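Local coordinates for protein bifunctional dTDP-4-dehydrorhamnose 3,5-epimerase/dTDP-4-dehydrorhamnose reductase (Arabidopsis thaliana, PDB 4QQR) that converts dTDP-4-dehydro-6-deoxy-glucose to dTDP-L-rhamnose, first epimerising the sugar at C3' and C5' and then reducing its 4-keto group with NADPH, at residues A[129-132]-A[133-137]; A[144-147]-A[148-152]; A[270-273]-A[274-278]. One frame throughout, in Å; residues are numbered along the deposited sequence.

Contact 1. Residues A[129-132]-A[133-137]. With ZN (zinc ion), chain C.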
loop_
_atom_site.group_PDB
_atom_site.type_symbol
_atom_site.label_atom_id
_atom_site.label_comp_id
_atom_site.label_asym_id
_atom_site.label_seq_id
_atom_site.Cartn_x
_atom_site.Cartn_y
_atom_site.Cartn_z
ATOM N N ILE A 129 6.885 19.148 21.444
ATOM C CA ILE A 129 6.081 17.930 21.386
ATOM C C ILE A 129 6.275 17.243 20.042
ATOM O O ILE A 129 5.918 17.801 18.996
ATOM C CB ILE A 129 4.578 18.209 21.591
ATOM C CG1 ILE A 129 4.344 18.812 22.978
ATOM C CG2 ILE A 129 3.772 16.927 21.396
ATOM C CD1 ILE A 129 5.081 18.077 24.100
ATOM N N GLY A 130 6.837 16.036 20.075
ATOM C CA GLY A 130 7.178 15.316 18.864
ATOM C C GLY A 130 6.259 14.142 18.593
ATOM O O GLY A 130 5.629 13.604 19.508
ATOM N N PHE A 131 6.180 13.755 17.323
ATOM C CA PHE A 131 5.359 12.632 16.904
ATOM C C PHE A 131 5.924 11.310 17.377
ATOM O O PHE A 131 7.137 11.086 17.364
ATOM C CB PHE A 131 5.235 12.600 15.392
ATOM C CG PHE A 131 4.288 13.625 14.842
ATOM C CD1 PHE A 131 2.917 13.495 15.037
ATOM C CD2 PHE A 131 4.766 14.710 14.117
ATOM C CE1 PHE A 131 2.042 14.418 14.520
ATOM C CE2 PHE A 131 3.889 15.652 13.603
ATOM C CZ PHE A 131 2.523 15.503 13.809
ATOM N N LYS A 132 5.032 10.422 17.790
ATOM C CA LYS A 132 5.468 9.130 18.275
ATOM C C LYS A 132 5.398 8.034 17.210
ATOM O O LYS A 132 4.802 8.208 16.148
ATOM C CB LYS A 132 4.657 8.747 19.506
ATOM C CG LYS A 132 5.092 9.459 20.748
ATOM C CD LYS A 132 4.250 9.011 21.901
ATOM C CE LYS A 132 4.798 9.539 23.216
ATOM N NZ LYS A 132 3.704 9.719 24.227
ATOM N N GLU A 133 6.036 6.910 17.502
ATOM C CA GLU A 133 5.959 5.736 16.644
ATOM C C GLU A 133 4.497 5.345 16.378
ATOM O O GLU A 133 4.097 5.089 15.237
ATOM C CB GLU A 133 6.739 4.577 17.280
ATOM C CG GLU A 133 8.278 4.768 17.286
ATOM C CD GLU A 133 8.787 5.749 18.339
ATOM O OE1 GLU A 133 7.947 6.408 18.990
ATOM O OE2 GLU A 133 10.026 5.857 18.519
ATOM N N GLU A 134 3.691 5.347 17.430
ATOM C CA GLU A 134 2.305 4.899 17.329
ATOM C C GLU A 134 1.440 5.887 16.559
ATOM O O GLU A 134 0.366 5.537 16.088
ATOM C CB GLU A 134 1.712 4.649 18.718
ATOM C CG GLU A 134 2.709 4.053 19.719
ATOM C CD GLU A 134 3.655 5.114 20.286
ATOM O OE1 GLU A 134 3.217 6.278 20.380
ATOM O OE2 GLU A 134 4.826 4.798 20.607
ATOM N N ASP A 135 1.911 7.119 16.423
ATOM C CA ASP A 135 1.103 8.175 15.827
ATOM C C ASP A 135 0.791 7.870 14.386
ATOM O O ASP A 135 1.534 7.156 13.709
ATOM C CB ASP A 135 1.819 9.522 15.922
ATOM C CG ASP A 135 1.677 10.164 17.282
ATOM O OD1 ASP A 135 1.211 9.486 18.220
ATOM O OD2 ASP A 135 2.018 11.357 17.409
ATOM N N THR A 136 -0.310 8.430 13.918
ATOM C CA THR A 136 -0.783 8.166 12.575
ATOM C C THR A 136 -0.264 9.258 11.660
ATOM O O THR A 136 -0.500 10.424 11.925
ATOM C CB THR A 136 -2.313 8.144 12.569
ATOM O OG1 THR A 136 -2.765 7.104 13.447
ATOM C CG2 THR A 136 -2.844 7.907 11.176
ATOM N N PRO A 137 0.465 8.885 10.595
ATOM C CA PRO A 137 1.053 9.883 9.692
ATOM C C PRO A 137 0.009 10.901 9.302
ATOM O O PRO A 137 -1.108 10.516 8.944
ATOM C CB PRO A 137 1.467 9.054 8.472
ATOM C CG PRO A 137 1.795 7.748 9.047
ATOM C CD PRO A 137 0.773 7.517 10.154
HETATM ZN ZN ZN C . 1.756 12.608 19.525
#

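Contact 2. Residues A[144-147]-A[148-152]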
loop_
_atom_site.group_PDB
_atom_site.type_symbol
_atom_site.label_atom_id
_atom_site.label_comp_id
_atom_site.label_asym_id
_atom_site.label_seq_id
_atom_site.Cartn_x
_atom_site.Cartn_y
_atom_site.Cartn_z
ATOM N N TYR A 144 4.572 10.450 -2.798
ATOM C CA TYR A 144 5.656 9.819 -2.073
ATOM C C TYR A 144 5.260 9.621 -0.612
ATOM O O TYR A 144 5.411 8.539 -0.054
ATOM C CB TYR A 144 6.957 10.633 -2.186
ATOM C CG TYR A 144 8.135 9.855 -1.665
ATOM C CD1 TYR A 144 8.627 8.774 -2.375
ATOM C CD2 TYR A 144 8.722 10.166 -0.445
ATOM C CE1 TYR A 144 9.680 8.036 -1.901
ATOM C CE2 TYR A 144 9.780 9.433 0.045
ATOM C CZ TYR A 144 10.254 8.361 -0.687
ATOM O OH TYR A 144 11.315 7.605 -0.230
ATOM N N SER A 145 4.707 10.673 -0.018
ATOM C CA SER A 145 4.311 10.670 1.388
ATOM C C SER A 145 3.218 9.653 1.726
ATOM O O SER A 145 3.298 8.939 2.728
ATOM C CB SER A 145 3.839 12.060 1.782
ATOM O OG SER A 145 4.328 12.353 3.064
ATOM N N LYS A 146 2.188 9.604 0.891
ATOM C CA LYS A 146 1.085 8.692 1.124
ATOM C C LYS A 146 1.601 7.261 0.978
ATOM O O LYS A 146 1.263 6.378 1.768
ATOM C CB LYS A 146 -0.043 8.980 0.135
ATOM C CG LYS A 146 -1.433 8.622 0.639
ATOM C CD LYS A 146 -2.502 8.956 -0.407
ATOM C CE LYS A 146 -2.190 10.281 -1.121
ATOM N NZ LYS A 146 -3.313 11.246 -1.036
ATOM N N THR A 147 2.457 7.055 -0.019
ATOM C CA THR A 147 2.975 5.727 -0.322
ATOM C C THR A 147 3.847 5.160 0.801
ATOM O O THR A 147 3.666 4.001 1.221
ATOM C CB THR A 147 3.732 5.716 -1.657
ATOM O OG1 THR A 147 2.850 6.146 -2.703
ATOM C CG2 THR A 147 4.223 4.329 -1.979
ATOM N N LYS A 148 4.785 5.964 1.295
ATOM C CA LYS A 148 5.654 5.499 2.370
ATOM C C LYS A 148 4.844 5.226 3.641
ATOM O O LYS A 148 5.097 4.245 4.337
ATOM C CB LYS A 148 6.784 6.487 2.621
ATOM C CG LYS A 148 7.723 6.632 1.439
ATOM C CD LYS A 148 8.364 5.300 1.015
ATOM C CE LYS A 148 9.529 4.912 1.934
ATOM N NZ LYS A 148 10.385 3.829 1.353
ATOM N N ALA A 149 3.857 6.073 3.922
ATOM C CA ALA A 149 2.934 5.792 5.020
ATOM C C ALA A 149 2.231 4.428 4.872
ATOM O O ALA A 149 2.220 3.643 5.823
ATOM C CB ALA A 149 1.913 6.908 5.190
ATOM N N MET A 150 1.650 4.163 3.695
ATOM C CA MET A 150 1.033 2.866 3.369
ATOM C C MET A 150 1.923 1.668 3.692
ATOM O O MET A 150 1.514 0.764 4.438
ATOM C CB MET A 150 0.636 2.784 1.889
ATOM C CG MET A 150 -0.391 3.819 1.443
ATOM S SD MET A 150 -0.987 3.539 -0.237
ATOM C CE MET A 150 -2.436 4.600 -0.275
ATOM N N VAL A 151 3.132 1.660 3.126
ATOM C CA VAL A 151 4.097 0.585 3.389
ATOM C C VAL A 151 4.397 0.488 4.868
ATOM O O VAL A 151 4.370 -0.612 5.428
ATOM C CB VAL A 151 5.425 0.745 2.605
ATOM C CG1 VAL A 151 6.437 -0.298 3.055
ATOM C CG2 VAL A 151 5.167 0.624 1.116
ATOM N N GLU A 152 4.658 1.625 5.509
ATOM C CA GLU A 152 4.950 1.594 6.935
ATOM C C GLU A 152 3.805 0.980 7.728
ATOM O O GLU A 152 4.036 0.167 8.615
ATOM C CB GLU A 152 5.278 2.971 7.504
ATOM C CG GLU A 152 5.601 2.871 8.987
ATOM C CD GLU A 152 5.887 4.208 9.651
ATOM O OE1 GLU A 152 7.090 4.569 9.773
ATOM O OE2 GLU A 152 4.909 4.880 10.084
#

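Contact 3. Residues A[270-273]-A[274-278]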
loop_
_atom_site.group_PDB
_atom_site.type_symbol
_atom_site.label_atom_id
_atom_site.label_comp_id
_atom_site.label_asym_id
_atom_site.label_seq_id
_atom_site.Cartn_x
_atom_site.Cartn_y
_atom_site.Cartn_z
ATOM N N THR A 270 12.171 9.450 22.545
ATOM C CA THR A 270 12.103 8.692 23.791
ATOM C C THR A 270 12.413 7.206 23.624
ATOM O O THR A 270 13.279 6.657 24.319
ATOM C CB THR A 270 10.728 8.859 24.448
ATOM O OG1 THR A 270 10.502 10.250 24.694
ATOM C CG2 THR A 270 10.648 8.090 25.748
ATOM N N LYS A 271 11.730 6.566 22.685
ATOM C CA LYS A 271 11.905 5.139 22.473
ATOM C C LYS A 271 13.321 4.751 22.052
ATOM O O LYS A 271 13.854 3.777 22.559
ATOM C CB LYS A 271 10.868 4.606 21.484
ATOM C CG LYS A 271 10.870 3.092 21.276
ATOM C CD LYS A 271 9.804 2.735 20.263
ATOM C CE LYS A 271 9.671 1.247 20.036
ATOM N NZ LYS A 271 8.390 0.977 19.297
ATOM N N LEU A 272 13.942 5.509 21.151
ATOM C CA LEU A 272 15.334 5.229 20.756
ATOM C C LEU A 272 16.323 5.513 21.890
ATOM O O LEU A 272 17.282 4.758 22.077
ATOM C CB LEU A 272 15.747 6.028 19.511
ATOM C CG LEU A 272 16.526 5.282 18.423
ATOM C CD1 LEU A 272 17.784 6.016 18.013
ATOM C CD2 LEU A 272 16.849 3.832 18.830
ATOM N N LYS A 273 16.086 6.592 22.642
ATOM C CA LYS A 273 16.980 6.986 23.742
ATOM C C LYS A 273 16.947 5.998 24.900
ATOM O O LYS A 273 17.972 5.715 25.525
ATOM C CB LYS A 273 16.622 8.375 24.270
ATOM C CG LYS A 273 17.596 8.907 25.320
ATOM C CD LYS A 273 18.518 9.951 24.702
ATOM C CE LYS A 273 19.479 10.530 25.715
ATOM N NZ LYS A 273 20.677 9.699 25.844
ATOM N N THR A 274 15.751 5.495 25.193
ATOM C CA THR A 274 15.584 4.501 26.238
ATOM C C THR A 274 16.396 3.249 25.918
ATOM O O THR A 274 17.020 2.667 26.803
ATOM C CB THR A 274 14.096 4.160 26.442
ATOM O OG1 THR A 274 13.442 5.275 27.066
ATOM C CG2 THR A 274 13.941 2.919 27.309
ATOM N N GLU A 275 16.409 2.862 24.645
ATOM C CA GLU A 275 17.181 1.719 24.184
ATOM C C GLU A 275 18.656 2.064 23.964
ATOM O O GLU A 275 19.506 1.176 23.991
ATOM C CB GLU A 275 16.576 1.166 22.884
ATOM C CG GLU A 275 17.205 -0.148 22.396
ATOM C CD GLU A 275 16.963 -1.313 23.362
ATOM O OE1 GLU A 275 15.810 -1.431 23.853
ATOM O OE2 GLU A 275 17.923 -2.089 23.640
ATOM N N PHE A 276 18.960 3.345 23.734
ATOM C CA PHE A 276 20.347 3.799 23.527
ATOM C C PHE A 276 20.654 5.113 24.278
ATOM O O PHE A 276 20.597 6.200 23.683
ATOM C CB PHE A 276 20.632 3.970 22.029
ATOM C CG PHE A 276 20.612 2.678 21.259
ATOM C CD1 PHE A 276 21.751 1.895 21.166
ATOM C CD2 PHE A 276 19.447 2.236 20.642
ATOM C CE1 PHE A 276 21.726 0.701 20.476
ATOM C CE2 PHE A 276 19.412 1.046 19.950
ATOM C CZ PHE A 276 20.547 0.275 19.865
ATOM N N PRO A 277 20.970 5.018 25.587
ATOM C CA PRO A 277 21.233 6.181 26.464
ATOM C C PRO A 277 22.358 7.105 25.960
ATOM O O PRO A 277 22.355 8.314 26.173
ATOM C CB PRO A 277 21.652 5.530 27.791
ATOM C CG PRO A 277 21.014 4.156 27.761
ATOM C CD PRO A 277 21.052 3.736 26.320
ATOM N N GLU A 278 23.321 6.506 25.290
ATOM C CA GLU A 278 24.446 7.212 24.706
ATOM C C GLU A 278 24.055 8.086 23.498
ATOM O O GLU A 278 24.888 8.830 22.970
ATOM C CB GLU A 278 25.450 6.155 24.275
ATOM C CG GLU A 278 24.780 4.765 24.362
ATOM C CD GLU A 278 25.376 3.746 23.419
ATOM O OE1 GLU A 278 24.721 2.705 23.207
ATOM O OE2 GLU A 278 26.497 3.984 22.906
#

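Contact 1. Residues A[129-132]-A[133-137]
Asp135 folds back over a tight turn so that one carboxylate oxygen meets both the backbone N-H of Lys132 and the edge of the Phe131 ring. That oxygen does most of the work. Asp135 OD2 accepts the backbone N-H of Lys132 at 3.2 Å along a nearly straight line (170°), the donor standing above the carboxylate plane. The same OD2 binds the zinc ion at 2.5 Å and comes to the edge of the Phe131 ring, 3.3 Å from CD1 and near the ring plane. The oxygen meets the rim of the ring, and the carboxylate plane stands almost perpendicular to the ring plane (84°). Asp135 CG is anti to the carbonyl carbon (chi1 -80°), and this sends the carboxylate back along the turn toward Lys132 N. A second bond closes the turn from the backbone, Asp135 N to Lys132 O at 3.1 Å, so Lys132 is held through both its N-H and its carbonyl. Its side chain runs out extended, and the Glu134 side chain passes across it at a slant, OE1 3.3 Å from Lys132 CD. Their charged ends stay apart, Lys132 NZ being 5.2 Å from Glu134 OE1. Arg165 bonds the carbonyls of Lys132 and Glu133, tying the turn to strand 161-166, while Phe131 stacks on His123. The metal bond and the turn N-H together fix the carboxylate's rotation. This is a type I beta turn in the loop between strand 107-113 and helix 143-155, with Asp135 joining His123 in a zinc site seen in the crystal.

Contact 2. Residues A[144-147]-A[148-152]
Lys148 sets its CG over one face of the Tyr144 ring, one helical turn earlier. Its CG makes a CH-pi contact, 3.9 Å from the Tyr144 ring centroid and 19° off the ring normal, a little toward the rim on the side of CZ and CE2. From there the lysine bends twice and follows the ring outward, CD and CE each passing 3.9 Å from Tyr144 OH. Lys148 NZ ends 4.2 Å from Tyr144 OH, so the two polar ends are neighbours without being bonded. The ring gets there because Tyr144 CG is anti to the backbone N (chi1 -169°), while the lysine bends at chi2 and chi3 to travel beside it. Beneath the pair, Lys148 N bonds Tyr144 O at 3.0 Å, nearly along the C=O axis, the first of a run of i to i+4 helical bonds that includes Val151 N to Thr147 O. Around the helix, Met150 CE approaches Lys146 CG at 4.2 Å. There Thr147 and Met150 pack against Leu154 of the second subunit, and Thr147 OG1 is bonded to Phe143 O. On the Tyr144 side the neighbours are Asn90 of helix 80-103 and Val70, which probably contacts NADPH, its side chain about 4 Å from that of Tyr144. A tyrosine and a lysine four residues apart on such a helix match the Tyr-x-x-x-Lys signature of short-chain dehydrogenases/reductases. In that family the tyrosine hydroxyl and the lysine serve reduction of the keto group; the oblique crossing of the two side chains, with their polar ends near each other, is consistent with that chemistry here.

Contact 3. Residues A[270-273]-A[274-278]
Thr274 reaches back to Thr270 with two hydrogen bonds to a single acceptor. Its backbone N meets Thr270 O at 2.9 Å, and its OG1 meets the same oxygen at 3.1 Å from above the carbonyl plane. The hydroxyl is placed for this because OG1 is anti to the carbonyl carbon (chi1 -71°). Further along, the backbone hydrogen bonds are weak: Glu275 N to Lys271 O, and Phe276 N to both Leu272 O and Lys273 O. The apolar contact joins Leu272 CD2 to Phe276 CD2 at 3.5 Å, the side chains passing at a slant, with Leu272 O in the plane of the ring at its edge. Both pack toward helix 200-212, Leu272 on Leu203 and Phe276 on Ile206 and Met210. An alanine in place of Phe276 would probably open a gap against helix 200-212 and leave Leu272 CD2 without its ring neighbour. Among polar ends, Glu275 OE2 forms a salt bridge with Arg213. A CA-H...O contact, Pro277 CA to Lys273 O at 3.4 Å, lies at the exit of the helix. Phe276 leaves helical geometry just before this proline, which lacks an N-H: the C-terminal end of a short helix, where proline is common.

In the fold
The three contacts follow in series along the chain, none nesting in or crossing another. Contact 1 closes a turn in the long loop that follows strand 107-113; the chain then enters helix 143-155, whose first turns hold contact 2. Much later, after the last strand of the six-stranded Rossmann sheet, contact 3 covers the short helix 270-275 and its exit; contacts 2 and 3 close no loop of their own. Contact 1 sits between the others: Pro137 CB packs on Ala149 CB of contact 2 at 3.9 Å, and Glu133 OE2 lies against Lys271 CB of contact 3. Contacts 2 and 3 stay about 10 Å apart at their nearest atoms, joined through the zinc-bearing loop.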